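Local coordinates for sefir domain protein (Bacillus cereus F65185, PDB 5Y8E), which probably takes part in signalling through SEFIR-SEFIR association, as a prokaryotic member of the STIR clan of interaction domains, at residues K16-M27 / V34-V42. Sequence-based numbering, arbitrary orientation.
Sequences KEWVLDLANKLM and VILDRWHGV
The indole of W39 lies against the K16-M27 part of helix 13-29, with A23, N24, L20 and M27 grouped round it. L36 CD2 sits under the centre of one face, 3.9 Å from the ring plane, and also meets A23 CB and L20 CD1, so ring, methyl and helix residues pack on one another. At the ring edge, in plane, are N24 CG, V34 O and a water. A23 CB approaches W39 CH2 obliquely at 3.7 Å; the N24 amide, turned 62° from the indole, brings N24 OD1 to 3.5 Å from W39 CZ2. M27 makes an oblique Met-aromatic contact, M27 SD lying 4.8 Å from the centroid of the W39 six-membered ring, 58° off its normal. The R38 guanidinium carries K16 CE over one face, displaced toward its border, and has K16 O and a second water at its edge; the two side chains run nearly perpendicular. Deeper in, V34 CG2 packs on L26 CB and M27 CG, and V34 N, 3.7 Å from M27 SD, is buried without a hydrogen-bond partner. L20, with CG anti to the backbone N (chi1 -180°), sets CD1 against both L36 CD2 and W39 NE1. The segments belong to the beta-alpha-beta unit of strand 3-7, helix 13-29 and strand 33-35, and I6 of the first strand touches V19, A23 and V34. The water at the guanidinium donates to K16 O (2.7 Å) and accepts from R38 NH1, while the one at the indole accepts from W39 NE1 (3.0 Å) and N24 ND2. K16 NZ and R38 NH2 are 4.6 Å apart, a repulsion probably eased by the salt bridge from K16 to E13. Lacking direct hydrogen bonds between the segments, the contact rests on apolar shape fit, its polar groups joined through water at the outer side.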
loop_
_atom_site.group_PDB
_atom_site.type_symbol
_atom_site.label_atom_id
_atom_site.label_comp_id
_atom_site.label_asym_id
_atom_site.label_seq_id
_atom_site.Cartn_x
_atom_site.Cartn_y
_atom_site.Cartn_z
ATOM N N LYS A 16 6.798 -11.755 -1.802
ATOM C CA LYS A 16 5.726 -12.181 -0.898
ATOM C C LYS A 16 6.230 -12.288 0.543
ATOM O O LYS A 16 5.537 -11.885 1.478
ATOM C CB LYS A 16 5.130 -13.521 -1.343
ATOM C CG LYS A 16 4.320 -13.454 -2.634
ATOM C CD LYS A 16 3.979 -14.860 -3.145
ATOM C CE LYS A 16 3.120 -15.628 -2.152
ATOM N NZ LYS A 16 2.967 -17.060 -2.550
ATOM N N GLU A 17 7.441 -12.813 0.720
ATOM C CA GLU A 17 8.017 -12.969 2.055
ATOM C C GLU A 17 8.354 -11.618 2.685
ATOM O O GLU A 17 8.165 -11.427 3.888
ATOM C CB GLU A 17 9.254 -13.886 2.038
ATOM C CG GLU A 17 9.818 -14.153 3.445
ATOM C CD GLU A 17 11.064 -15.015 3.453
ATOM O OE1 GLU A 17 11.643 -15.254 2.374
ATOM O OE2 GLU A 17 11.466 -15.451 4.553
ATOM N N TRP A 18 8.856 -10.685 1.881
ATOM C CA TRP A 18 9.135 -9.341 2.388
ATOM C C TRP A 18 7.856 -8.672 2.891
ATOM O O TRP A 18 7.845 -8.048 3.955
ATOM C CB TRP A 18 9.810 -8.485 1.307
ATOM C CG TRP A 18 10.242 -7.114 1.774
ATOM C CD1 TRP A 18 11.466 -6.758 2.275
ATOM C CD2 TRP A 18 9.443 -5.922 1.784
ATOM N NE1 TRP A 18 11.476 -5.420 2.584
ATOM C CE2 TRP A 18 10.248 -4.883 2.291
ATOM C CE3 TRP A 18 8.130 -5.635 1.394
ATOM C CZ2 TRP A 18 9.776 -3.572 2.431
ATOM C CZ3 TRP A 18 7.660 -4.338 1.539
ATOM C CH2 TRP A 18 8.481 -3.323 2.052
ATOM N N VAL A 19 6.774 -8.805 2.130
ATOM C CA VAL A 19 5.505 -8.216 2.534
ATOM C C VAL A 19 4.965 -8.903 3.796
ATOM O O VAL A 19 4.485 -8.236 4.715
ATOM C CB VAL A 19 4.475 -8.260 1.386
ATOM C CG1 VAL A 19 3.093 -7.815 1.872
ATOM C CG2 VAL A 19 4.933 -7.365 0.228
ATOM N N LEU A 20 5.038 -10.231 3.835
ATOM C CA LEU A 20 4.633 -10.986 5.020
ATOM C C LEU A 20 5.437 -10.573 6.262
ATOM O O LEU A 20 4.868 -10.382 7.346
ATOM C CB LEU A 20 4.765 -12.491 4.771
ATOM C CG LEU A 20 4.367 -13.403 5.934
ATOM C CD1 LEU A 20 2.881 -13.260 6.254
ATOM C CD2 LEU A 20 4.716 -14.863 5.646
ATOM N N ASP A 21 6.752 -10.433 6.105
ATOM C CA ASP A 21 7.609 -10.000 7.209
ATOM C C ASP A 21 7.200 -8.610 7.696
ATOM O O ASP A 21 7.198 -8.341 8.899
ATOM C CB ASP A 21 9.088 -9.970 6.783
ATOM C CG ASP A 21 9.696 -11.348 6.613
ATOM O OD1 ASP A 21 9.096 -12.354 7.049
ATOM O OD2 ASP A 21 10.803 -11.423 6.034
ATOM N N LEU A 22 6.859 -7.731 6.757
ATOM C CA LEU A 22 6.424 -6.371 7.093
ATOM C C LEU A 22 5.099 -6.391 7.846
ATOM O O LEU A 22 4.930 -5.685 8.841
ATOM C CB LEU A 22 6.292 -5.515 5.832
ATOM C CG LEU A 22 5.962 -4.050 6.130
ATOM C CD1 LEU A 22 7.149 -3.398 6.844
ATOM C CD2 LEU A 22 5.615 -3.312 4.861
ATOM N N ALA A 23 4.172 -7.210 7.403
ATOM C CA ALA A 23 2.896 -7.335 8.059
ATOM C C ALA A 23 3.042 -7.783 9.527
ATOM O O ALA A 23 2.477 -7.262 10.424
ATOM C CB ALA A 23 2.035 -8.312 7.301
ATOM N N ASN A 24 3.900 -8.775 9.706
ATOM C CA ASN A 24 4.123 -9.306 11.037
ATOM C C ASN A 24 4.759 -8.242 11.896
ATOM O O ASN A 24 4.416 -8.072 12.997
ATOM C CB ASN A 24 4.949 -10.570 11.015
ATOM C CG ASN A 24 4.097 -11.807 10.833
ATOM O OD1 ASN A 24 3.258 -12.084 11.599
ATOM N ND2 ASN A 24 4.304 -12.486 9.797
ATOM N N LYS A 25 5.702 -7.553 11.332
ATOM C CA LYS A 25 6.453 -6.552 12.071
ATOM C C LYS A 25 5.541 -5.421 12.557
ATOM O O LYS A 25 5.599 -4.989 13.658
ATOM C CB LYS A 25 7.582 -6.016 11.217
ATOM C CG LYS A 25 8.502 -5.058 11.947
ATOM C CD LYS A 25 9.715 -4.692 11.145
ATOM C CE LYS A 25 10.663 -3.769 11.848
ATOM N NZ LYS A 25 11.749 -3.263 10.998
ATOM N N LEU A 26 4.689 -4.976 11.639
ATOM C CA LEU A 26 3.741 -3.929 11.952
ATOM C C LEU A 26 2.825 -4.300 13.118
ATOM O O LEU A 26 2.552 -3.482 13.928
ATOM C CB LEU A 26 2.884 -3.556 10.739
ATOM C CG LEU A 26 3.549 -2.773 9.627
ATOM C CD1 LEU A 26 2.728 -2.771 8.341
ATOM C CD2 LEU A 26 3.915 -1.422 10.052
ATOM N N MET A 27 2.380 -5.529 13.141
ATOM C CA MET A 27 1.495 -5.955 14.211
ATOM C C MET A 27 2.290 -6.135 15.525
ATOM O O MET A 27 1.835 -5.819 16.570
ATOM C CB MET A 27 0.727 -7.221 13.844
ATOM C CG MET A 27 -0.323 -6.983 12.767
ATOM S SD MET A 27 -1.673 -8.230 12.755
ATOM C CE MET A 27 -2.313 -7.944 14.329
ATOM N N VAL A 34 -3.304 -5.474 10.857
ATOM C CA VAL A 34 -2.998 -5.550 9.430
ATOM C C VAL A 34 -3.977 -6.468 8.717
ATOM O O VAL A 34 -4.244 -7.590 9.168
ATOM C CB VAL A 34 -1.531 -5.987 9.156
ATOM C CG1 VAL A 34 -1.302 -6.208 7.664
ATOM C CG2 VAL A 34 -0.563 -4.941 9.679
ATOM N N ILE A 35 -4.537 -5.957 7.624
ATOM C CA ILE A 35 -5.367 -6.746 6.725
ATOM C C ILE A 35 -4.502 -7.277 5.582
ATOM O O ILE A 35 -4.058 -6.511 4.719
ATOM C CB ILE A 35 -6.529 -5.901 6.145
ATOM C CG1 ILE A 35 -7.350 -5.277 7.277
ATOM C CG2 ILE A 35 -7.408 -6.765 5.248
ATOM C CD1 ILE A 35 -8.368 -4.212 6.817
ATOM N N LEU A 36 -4.273 -8.587 5.578
ATOM C CA LEU A 36 -3.384 -9.222 4.601
ATOM C C LEU A 36 -4.089 -10.393 3.926
ATOM O O LEU A 36 -4.671 -11.246 4.605
ATOM C CB LEU A 36 -2.100 -9.713 5.291
ATOM C CG LEU A 36 -1.017 -10.295 4.377
ATOM C CD1 LEU A 36 -0.477 -9.227 3.418
ATOM C CD2 LEU A 36 0.109 -10.908 5.208
ATOM N N ASP A 37 -4.023 -10.442 2.596
ATOM C CA ASP A 37 -4.714 -11.481 1.825
ATOM C C ASP A 37 -4.429 -12.911 2.296
ATOM O O ASP A 37 -5.338 -13.736 2.408
ATOM C CB ASP A 37 -4.427 -11.329 0.319
ATOM C CG ASP A 37 -2.934 -11.357 -0.019
ATOM O OD1 ASP A 37 -2.074 -11.419 0.890
ATOM O OD2 ASP A 37 -2.614 -11.296 -1.228
ATOM N N ARG A 38 -3.175 -13.203 2.607
ATOM C CA ARG A 38 -2.819 -14.576 2.949
ATOM C C ARG A 38 -3.348 -15.035 4.301
ATOM O O ARG A 38 -3.631 -16.221 4.493
ATOM C CB ARG A 38 -1.323 -14.778 2.815
ATOM C CG ARG A 38 -0.869 -14.509 1.395
ATOM C CD ARG A 38 0.624 -14.517 1.290
ATOM N NE ARG A 38 1.174 -15.835 1.568
ATOM C CZ ARG A 38 2.466 -16.054 1.770
ATOM N NH1 ARG A 38 3.306 -15.032 1.738
ATOM N NH2 ARG A 38 2.914 -17.279 2.015
ATOM N N TRP A 39 -3.534 -14.088 5.215
ATOM C CA TRP A 39 -4.106 -14.394 6.521
ATOM C C TRP A 39 -5.604 -14.645 6.407
ATOM O O TRP A 39 -6.209 -15.249 7.294
ATOM C CB TRP A 39 -3.827 -13.264 7.517
ATOM C CG TRP A 39 -2.384 -13.205 7.955
ATOM C CD1 TRP A 39 -1.452 -14.207 7.855
ATOM C CD2 TRP A 39 -1.711 -12.087 8.549
ATOM N NE1 TRP A 39 -0.244 -13.777 8.362
ATOM C CE2 TRP A 39 -0.377 -12.481 8.792
ATOM C CE3 TRP A 39 -2.108 -10.797 8.910
ATOM C CZ2 TRP A 39 0.562 -11.619 9.373
ATOM C CZ3 TRP A 39 -1.178 -9.948 9.485
ATOM C CH2 TRP A 39 0.141 -10.359 9.710
ATOM N N HIS A 40 -6.184 -14.186 5.302
ATOM C CA HIS A 40 -7.600 -14.381 5.015
ATOM C C HIS A 40 -7.834 -15.492 3.998
ATOM O O HIS A 40 -8.981 -15.812 3.678
ATOM C CB HIS A 40 -8.226 -13.076 4.514
ATOM C CG HIS A 40 -8.408 -12.048 5.587
ATOM N ND1 HIS A 40 -9.603 -11.865 6.249
ATOM C CD2 HIS A 40 -7.542 -11.153 6.118
ATOM C CE1 HIS A 40 -9.465 -10.900 7.144
ATOM N NE2 HIS A 40 -8.225 -10.451 7.083
ATOM N N GLY A 41 -6.751 -16.079 3.494
ATOM C CA GLY A 41 -6.854 -17.174 2.538
ATOM C C GLY A 41 -7.626 -16.815 1.280
ATOM O O GLY A 41 -8.408 -17.622 0.758
ATOM N N VAL A 42 -7.408 -15.596 0.795
ATOM C CA VAL A 42 -8.152 -15.074 -0.348
ATOM C C VAL A 42 -7.937 -15.919 -1.610
ATOM O O VAL A 42 -6.802 -16.182 -2.020
ATOM C CB VAL A 42 -7.801 -13.603 -0.603
ATOM C CG1 VAL A 42 -8.619 -13.040 -1.772
ATOM C CG2 VAL A 42 -8.052 -12.783 0.670
HETATM O O HOH W 1 2.829 -12.091 1.513
HETATM O O HOH W 2 2.315 -15.057 9.347
#